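Local atomic coordinates of putative rubredoxin reductase (Rhodopseudomonas palustris, PDB entry 3FG2), a protein that probably uses NADH and a bound FAD to reduce the ferredoxin that feeds electrons to the cytochrome CYP199A2. Residues 162-176 with 196-208. Residues are numbered along the deposited sequence; the frame is centred on the assembly and turned at random.
Sequences RAKGLEVDVVELAPR and GAGIRMHYGVRAT
In the beta-alpha-beta unit built from strand 167-171, helix 184-196 and strand 200-202, strand 200-202 runs parallel to 167-171 at the outer edge of a Rossmann-type sheet, probably that of the NADH-binding domain, as in related pyridine nucleotide-disulphide oxidoreductases. V168 O takes R200 N, V170 N gives to R200 O at 2.9 Å, V170 O takes H202 N, and E172 N closes the ladder on H202 O. On the face carrying D169 and H202, H202 NE2 reaches D169 OD2 at 2.6 Å, in the plane of the imidazole and on the anti lone pair of the carboxylate. Opposite, the sulfur of M201 lies alongside V170, SD to CB 3.6 Å, and I199 CG2 fills in against V170 CG2, under helix 152-163.

R162 ties the end of that helix to the turn after helix 184-196. With CG anti to the backbone N (chi1 -179°) and a bend at chi2, its aliphatic part runs alongside I199 CG1, the two side chains heading opposite ways, and NE meets A197 O at 2.7 Å. NH1 turns back to L166 O at 3.2 Å, while NH2 holds a water. A methionine in its place would probably leave the A197 and L166 carbonyls without these donors. Further along, P175 O sits over one face of the Y203 ring. The short, nearly coplanar imidazole-carboxylate bond probably fixes the H202 ring with the NE2 hydrogen toward D169, whose charge would probably raise the histidine's pKa.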
ATOM      1  N   ARG A 162      -2.376   6.353  20.415  1.00 23.51           N
ATOM      2  CA  ARG A 162      -1.719   7.038  21.510  1.00 25.49           C
ATOM      3  C   ARG A 162      -2.384   8.389  21.753  1.00 26.62           C
ATOM      4  O   ARG A 162      -2.624   8.781  22.899  1.00 26.76           O
ATOM      5  CB  ARG A 162      -0.240   7.240  21.191  1.00 26.18           C
ATOM      6  CG  ARG A 162       0.541   7.929  22.302  1.00 27.88           C
ATOM      7  CD  ARG A 162       0.366   7.194  23.615  1.00 28.69           C
ATOM      8  NE  ARG A 162       1.089   7.847  24.697  1.00 32.93           N
ATOM      9  CZ  ARG A 162       0.907   7.571  25.983  1.00 33.42           C
ATOM     10  NH1 ARG A 162       0.018   6.656  26.346  1.00 33.93           N
ATOM     11  NH2 ARG A 162       1.622   8.205  26.903  1.00 34.79           N
ATOM     12  N   ALA A 163      -2.678   9.094  20.665  1.00 26.75           N
ATOM     13  CA  ALA A 163      -3.307  10.403  20.743  1.00 27.46           C
ATOM     14  C   ALA A 163      -4.675  10.303  21.408  1.00 27.65           C
ATOM     15  O   ALA A 163      -5.144  11.258  22.031  1.00 26.78           O
ATOM     16  CB  ALA A 163      -3.442  10.998  19.348  1.00 25.76           C
ATOM     17  N   LYS A 164      -5.309   9.142  21.274  1.00 27.23           N
ATOM     18  CA  LYS A 164      -6.620   8.921  21.866  1.00 27.26           C
ATOM     19  C   LYS A 164      -6.519   8.480  23.322  1.00 28.48           C
ATOM     20  O   LYS A 164      -7.521   8.126  23.938  1.00 29.32           O
ATOM     21  CB  LYS A 164      -7.399   7.875  21.067  1.00 28.22           C
ATOM     22  CG  LYS A 164      -7.887   8.341  19.700  1.00 29.99           C
ATOM     23  CD  LYS A 164      -8.650   7.215  19.006  1.00 34.00           C
ATOM     24  CE  LYS A 164      -9.246   7.653  17.664  1.00 37.52           C
ATOM     25  NZ  LYS A 164     -10.287   8.716  17.805  1.00 39.87           N
ATOM     26  N   GLY A 165      -5.308   8.483  23.870  1.00 28.67           N
ATOM     27  CA  GLY A 165      -5.139   8.099  25.258  1.00 28.42           C
ATOM     28  C   GLY A 165      -4.803   6.651  25.560  1.00 29.36           C
ATOM     29  O   GLY A 165      -4.578   6.307  26.718  1.00 30.97           O
ATOM     30  N   LEU A 166      -4.769   5.786  24.549  1.00 31.00           N
ATOM     31  CA  LEU A 166      -4.431   4.388  24.809  1.00 31.21           C
ATOM     32  C   LEU A 166      -2.948   4.220  25.049  1.00 30.98           C
ATOM     33  O   LEU A 166      -2.127   5.024  24.606  1.00 31.82           O
ATOM     34  CB  LEU A 166      -4.821   3.478  23.643  1.00 28.79           C
ATOM     35  CG  LEU A 166      -6.263   2.990  23.553  1.00 29.29           C
ATOM     36  CD1 LEU A 166      -7.176   4.164  23.243  1.00 29.55           C
ATOM     37  CD2 LEU A 166      -6.370   1.926  22.472  1.00 23.74           C
ATOM     38  N   GLU A 167      -2.611   3.162  25.766  1.00 31.60           N
ATOM     39  CA  GLU A 167      -1.223   2.850  26.039  1.00 32.65           C
ATOM     40  C   GLU A 167      -0.795   2.116  24.775  1.00 29.90           C
ATOM     41  O   GLU A 167      -1.541   1.275  24.271  1.00 29.33           O
ATOM     42  CB  GLU A 167      -1.136   1.923  27.242  1.00 36.79           C
ATOM     43  CG  GLU A 167       0.196   1.931  27.899  1.00 44.23           C
ATOM     44  CD  GLU A 167       0.097   2.387  29.332  1.00 49.43           C
ATOM     45  OE1 GLU A 167      -0.444   3.497  29.562  1.00 49.39           O
ATOM     46  OE2 GLU A 167       0.561   1.630  30.220  1.00 52.60           O
ATOM     47  N   VAL A 168       0.390   2.420  24.260  1.00 26.51           N
ATOM     48  CA  VAL A 168       0.832   1.786  23.029  1.00 24.46           C
ATOM     49  C   VAL A 168       2.221   1.172  23.055  1.00 24.15           C
ATOM     50  O   VAL A 168       3.197   1.829  23.411  1.00 25.61           O
ATOM     51  CB  VAL A 168       0.800   2.790  21.856  1.00 24.40           C
ATOM     52  CG1 VAL A 168       1.185   2.091  20.559  1.00 22.76           C
ATOM     53  CG2 VAL A 168      -0.571   3.407  21.743  1.00 23.34           C
ATOM     54  N   ASP A 169       2.294  -0.095  22.659  1.00 23.46           N
ATOM     55  CA  ASP A 169       3.556  -0.820  22.571  1.00 22.64           C
ATOM     56  C   ASP A 169       3.676  -1.377  21.159  1.00 22.31           C
ATOM     57  O   ASP A 169       2.765  -2.044  20.661  1.00 22.26           O
ATOM     58  CB  ASP A 169       3.616  -1.965  23.587  1.00 22.55           C
ATOM     59  CG  ASP A 169       3.984  -1.488  24.976  1.00 23.78           C
ATOM     60  OD1 ASP A 169       3.093  -1.044  25.728  1.00 27.16           O
ATOM     61  OD2 ASP A 169       5.176  -1.539  25.313  1.00 23.49           O
ATOM     62  N   VAL A 170       4.799  -1.085  20.512  1.00 22.64           N
ATOM     63  CA  VAL A 170       5.050  -1.545  19.151  1.00 19.99           C
ATOM     64  C   VAL A 170       6.106  -2.644  19.117  1.00 20.54           C
ATOM     65  O   VAL A 170       7.234  -2.457  19.573  1.00 21.77           O
ATOM     66  CB  VAL A 170       5.507  -0.385  18.242  1.00 19.04           C
ATOM     67  CG1 VAL A 170       5.885  -0.924  16.869  1.00 17.55           C
ATOM     68  CG2 VAL A 170       4.394   0.649  18.117  1.00 15.51           C
ATOM     69  N   VAL A 171       5.722  -3.788  18.567  1.00 19.58           N
ATOM     70  CA  VAL A 171       6.595  -4.948  18.457  1.00 19.44           C
ATOM     71  C   VAL A 171       7.107  -5.148  17.027  1.00 18.64           C
ATOM     72  O   VAL A 171       6.325  -5.417  16.113  1.00 16.92           O
ATOM     73  CB  VAL A 171       5.843  -6.225  18.904  1.00 19.88           C
ATOM     74  CG1 VAL A 171       6.662  -7.469  18.572  1.00 18.35           C
ATOM     75  CG2 VAL A 171       5.552  -6.150  20.396  1.00 16.47           C
ATOM     76  N   GLU A 172       8.418  -5.011  16.848  1.00 19.66           N
ATOM     77  CA  GLU A 172       9.063  -5.189  15.545  1.00 19.97           C
ATOM     78  C   GLU A 172      10.220  -6.185  15.653  1.00 19.65           C
ATOM     79  O   GLU A 172      11.024  -6.115  16.587  1.00 19.64           O
ATOM     80  CB  GLU A 172       9.598  -3.856  15.013  1.00 18.70           C
ATOM     81  CG  GLU A 172      10.441  -4.007  13.751  1.00 19.93           C
ATOM     82  CD  GLU A 172       9.679  -4.665  12.605  1.00 22.70           C
ATOM     83  OE1 GLU A 172      10.322  -5.335  11.765  1.00 23.07           O
ATOM     84  OE2 GLU A 172       8.441  -4.509  12.536  1.00 22.09           O
ATOM     85  N   LEU A 173      10.309  -7.101  14.692  1.00 19.77           N
ATOM     86  CA  LEU A 173      11.374  -8.103  14.704  1.00 21.12           C
ATOM     87  C   LEU A 173      12.722  -7.515  14.292  1.00 20.75           C
ATOM     88  O   LEU A 173      13.765  -7.930  14.796  1.00 23.08           O
ATOM     89  CB  LEU A 173      11.024  -9.283  13.788  1.00 19.46           C
ATOM     90  CG  LEU A 173      12.088 -10.392  13.746  1.00 20.10           C
ATOM     91  CD1 LEU A 173      12.378 -10.870  15.169  1.00 18.99           C
ATOM     92  CD2 LEU A 173      11.613 -11.555  12.862  1.00 17.02           C
ATOM     93  N   ALA A 174      12.695  -6.548  13.384  1.00 19.10           N
ATOM     94  CA  ALA A 174      13.913  -5.898  12.925  1.00 19.31           C
ATOM     95  C   ALA A 174      14.449  -4.942  13.990  1.00 19.78           C
ATOM     96  O   ALA A 174      13.746  -4.580  14.934  1.00 21.07           O
ATOM     97  CB  ALA A 174      13.632  -5.137  11.638  1.00 18.69           C
ATOM     98  N   PRO A 175      15.712  -4.517  13.849  1.00 20.97           N
ATOM     99  CA  PRO A 175      16.326  -3.597  14.811  1.00 21.08           C
ATOM    100  C   PRO A 175      15.818  -2.149  14.736  1.00 21.06           C
ATOM    101  O   PRO A 175      16.148  -1.334  15.602  1.00 22.13           O
ATOM    102  CB  PRO A 175      17.810  -3.710  14.484  1.00 19.97           C
ATOM    103  CG  PRO A 175      17.791  -3.952  13.003  1.00 20.87           C
ATOM    104  CD  PRO A 175      16.702  -4.976  12.859  1.00 20.17           C
ATOM    105  N   ARG A 176      15.022  -1.837  13.713  1.00 19.17           N
ATOM    106  CA  ARG A 176      14.467  -0.491  13.538  1.00 18.85           C
ATOM    107  C   ARG A 176      13.139  -0.543  12.778  1.00 19.73           C
ATOM    108  O   ARG A 176      12.827  -1.532  12.113  1.00 20.02           O
ATOM    109  CB  ARG A 176      15.458   0.411  12.789  1.00 18.91           C
ATOM    110  CG  ARG A 176      15.695   0.023  11.331  1.00 18.13           C
ATOM    111  CD  ARG A 176      16.855   0.797  10.722  1.00 16.75           C
ATOM    112  NE  ARG A 176      17.215   0.262   9.412  1.00 19.59           N
ATOM    113  CZ  ARG A 176      16.575   0.549   8.283  1.00 19.74           C
ATOM    114  NH1 ARG A 176      15.540   1.377   8.299  1.00 22.52           N
ATOM    115  NH2 ARG A 176      16.960  -0.002   7.140  1.00 19.48           N
ATOM    116  N   GLY A 196       8.766   9.812  22.003  1.00 21.71           N
ATOM    117  CA  GLY A 196       8.444  11.070  22.649  1.00 22.31           C
ATOM    118  C   GLY A 196       6.966  11.190  22.966  1.00 22.61           C
ATOM    119  O   GLY A 196       6.583  11.872  23.909  1.00 23.90           O
ATOM    120  N   ALA A 197       6.131  10.522  22.181  1.00 21.54           N
ATOM    121  CA  ALA A 197       4.695  10.572  22.403  1.00 22.64           C
ATOM    122  C   ALA A 197       4.293   9.558  23.467  1.00 24.09           C
ATOM    123  O   ALA A 197       3.120   9.446  23.819  1.00 25.43           O
ATOM    124  CB  ALA A 197       3.959  10.290  21.107  1.00 20.07           C
ATOM    125  N   GLY A 198       5.264   8.806  23.973  1.00 24.94           N
ATOM    126  CA  GLY A 198       4.958   7.827  25.001  1.00 24.62           C
ATOM    127  C   GLY A 198       4.716   6.427  24.481  1.00 25.89           C
ATOM    128  O   GLY A 198       4.252   5.561  25.219  1.00 26.78           O
ATOM    129  N   ILE A 199       5.019   6.197  23.208  1.00 25.64           N
ATOM    130  CA  ILE A 199       4.840   4.878  22.618  1.00 24.72           C
ATOM    131  C   ILE A 199       6.108   4.081  22.916  1.00 27.17           C
ATOM    132  O   ILE A 199       7.216   4.554  22.665  1.00 27.69           O
ATOM    133  CB  ILE A 199       4.622   4.994  21.103  1.00 22.67           C
ATOM    134  CG1 ILE A 199       3.292   5.715  20.841  1.00 21.04           C
ATOM    135  CG2 ILE A 199       4.681   3.620  20.459  1.00 19.68           C
ATOM    136  CD1 ILE A 199       3.048   6.112  19.391  1.00 21.16           C
ATOM    137  N   ARG A 200       5.948   2.883  23.471  1.00 27.18           N
ATOM    138  CA  ARG A 200       7.099   2.057  23.813  1.00 29.05           C
ATOM    139  C   ARG A 200       7.451   1.145  22.641  1.00 27.35           C
ATOM    140  O   ARG A 200       6.661   0.273  22.268  1.00 27.12           O
ATOM    141  CB  ARG A 200       6.796   1.188  25.044  1.00 33.27           C
ATOM    142  CG  ARG A 200       5.852   1.805  26.079  1.00 38.63           C
ATOM    143  CD  ARG A 200       6.571   2.692  27.061  1.00 41.29           C
ATOM    144  NE  ARG A 200       7.539   1.934  27.848  1.00 46.34           N
ATOM    145  CZ  ARG A 200       8.305   2.460  28.800  1.00 47.22           C
ATOM    146  NH1 ARG A 200       8.217   3.752  29.093  1.00 47.74           N
ATOM    147  NH2 ARG A 200       9.172   1.695  29.449  1.00 47.59           N
ATOM    148  N   MET A 201       8.635   1.348  22.067  1.00 26.09           N
ATOM    149  CA  MET A 201       9.102   0.542  20.946  1.00 24.91           C
ATOM    150  C   MET A 201       9.898  -0.676  21.416  1.00 23.92           C
ATOM    151  O   MET A 201      10.710  -0.577  22.336  1.00 25.23           O
ATOM    152  CB  MET A 201       9.978   1.393  20.023  1.00 25.28           C
ATOM    153  CG  MET A 201       9.414   1.536  18.626  1.00 29.83           C
ATOM    154  SD  MET A 201       7.787   2.346  18.613  1.00 30.00           S
ATOM    155  CE  MET A 201       7.901   3.281  17.084  1.00 29.52           C
ATOM    156  N   HIS A 202       9.664  -1.822  20.782  1.00 21.97           N
ATOM    157  CA  HIS A 202      10.368  -3.058  21.121  1.00 20.82           C
ATOM    158  C   HIS A 202      10.950  -3.669  19.848  1.00 20.46           C
ATOM    159  O   HIS A 202      10.208  -4.051  18.938  1.00 20.39           O
ATOM    160  CB  HIS A 202       9.399  -4.046  21.757  1.00 22.29           C
ATOM    161  CG  HIS A 202       8.715  -3.513  22.975  1.00 24.37           C
ATOM    162  ND1 HIS A 202       9.285  -3.562  24.230  1.00 23.72           N
ATOM    163  CD2 HIS A 202       7.514  -2.908  23.130  1.00 23.47           C
ATOM    164  CE1 HIS A 202       8.460  -3.016  25.106  1.00 23.90           C
ATOM    165  NE2 HIS A 202       7.379  -2.610  24.464  1.00 24.60           N
ATOM    166  N   TYR A 203      12.273  -3.768  19.787  1.00 17.98           N
ATOM    167  CA  TYR A 203      12.933  -4.320  18.610  1.00 19.77           C
ATOM    168  C   TYR A 203      13.531  -5.706  18.821  1.00 19.62           C
ATOM    169  O   TYR A 203      13.729  -6.141  19.953  1.00 19.18           O
ATOM    170  CB  TYR A 203      14.037  -3.371  18.135  1.00 18.57           C
ATOM    171  CG  TYR A 203      13.538  -1.990  17.809  1.00 19.53           C
ATOM    172  CD1 TYR A 203      13.746  -0.924  18.684  1.00 20.36           C
ATOM    173  CD2 TYR A 203      12.832  -1.750  16.631  1.00 17.96           C
ATOM    174  CE1 TYR A 203      13.257   0.354  18.392  1.00 18.39           C
ATOM    175  CE2 TYR A 203      12.342  -0.493  16.333  1.00 19.58           C
ATOM    176  CZ  TYR A 203      12.557   0.557  17.213  1.00 20.50           C
ATOM    177  OH  TYR A 203      12.074   1.802  16.899  1.00 18.34           O
ATOM    178  N   GLY A 204      13.815  -6.383  17.712  1.00 19.73           N
ATOM    179  CA  GLY A 204      14.417  -7.701  17.762  1.00 18.78           C
ATOM    180  C   GLY A 204      13.566  -8.812  18.335  1.00 19.56           C
ATOM    181  O   GLY A 204      14.104  -9.834  18.766  1.00 19.84           O
ATOM    182  N   VAL A 205      12.248  -8.635  18.322  1.00 19.64           N
ATOM    183  CA  VAL A 205      11.344  -9.640  18.863  1.00 19.84           C
ATOM    184  C   VAL A 205      10.131  -9.962  17.980  1.00 22.11           C
ATOM    185  O   VAL A 205       9.682  -9.132  17.184  1.00 21.54           O
ATOM    186  CB  VAL A 205      10.840  -9.212  20.261  1.00 20.76           C
ATOM    187  CG1 VAL A 205      11.947  -9.414  21.295  1.00 19.42           C
ATOM    188  CG2 VAL A 205      10.414  -7.735  20.235  1.00 18.23           C
ATOM    189  N   ARG A 206       9.624 -11.185  18.130  1.00 22.32           N
ATOM    190  CA  ARG A 206       8.456 -11.666  17.395  1.00 24.73           C
ATOM    191  C   ARG A 206       7.416 -12.062  18.420  1.00 24.23           C
ATOM    192  O   ARG A 206       7.752 -12.357  19.570  1.00 25.02           O
ATOM    193  CB  ARG A 206       8.751 -12.948  16.610  1.00 26.48           C
ATOM    194  CG  ARG A 206       9.866 -12.914  15.610  1.00 31.65           C
ATOM    195  CD  ARG A 206      10.153 -14.347  15.166  1.00 33.71           C
ATOM    196  NE  ARG A 206       8.964 -14.991  14.615  1.00 34.66           N
ATOM    197  CZ  ARG A 206       8.778 -15.240  13.321  1.00 36.87           C
ATOM    198  NH1 ARG A 206       9.708 -14.906  12.432  1.00 34.05           N
ATOM    199  NH2 ARG A 206       7.651 -15.812  12.912  1.00 36.82           N
ATOM    200  N   ALA A 207       6.159 -12.098  17.995  1.00 23.64           N
ATOM    201  CA  ALA A 207       5.089 -12.536  18.875  1.00 24.72           C
ATOM    202  C   ALA A 207       5.135 -14.065  18.781  1.00 24.47           C
ATOM    203  O   ALA A 207       5.230 -14.618  17.686  1.00 25.33           O
ATOM    204  CB  ALA A 207       3.744 -12.016  18.378  1.00 23.70           C
ATOM    205  N   THR A 208       5.102 -14.748  19.920  1.00 23.53           N
ATOM    206  CA  THR A 208       5.134 -16.206  19.921  1.00 22.78           C
ATOM    207  C   THR A 208       3.831 -16.778  20.458  1.00 24.26           C
ATOM    208  O   THR A 208       3.589 -17.980  20.354  1.00 24.01           O
ATOM    209  CB  THR A 208       6.276 -16.750  20.801  1.00 21.93           C
ATOM    210  OG1 THR A 208       6.112 -16.274  22.142  1.00 20.68           O
ATOM    211  CG2 THR A 208       7.631 -16.307  20.261  1.00 22.01           C
TER
HETATM  212  O   HOH W   1       3.414  10.251  27.193  1.00 33.86           O
HETATM  213  O   HOH W   2       2.189   4.108  25.857  1.00 21.58           O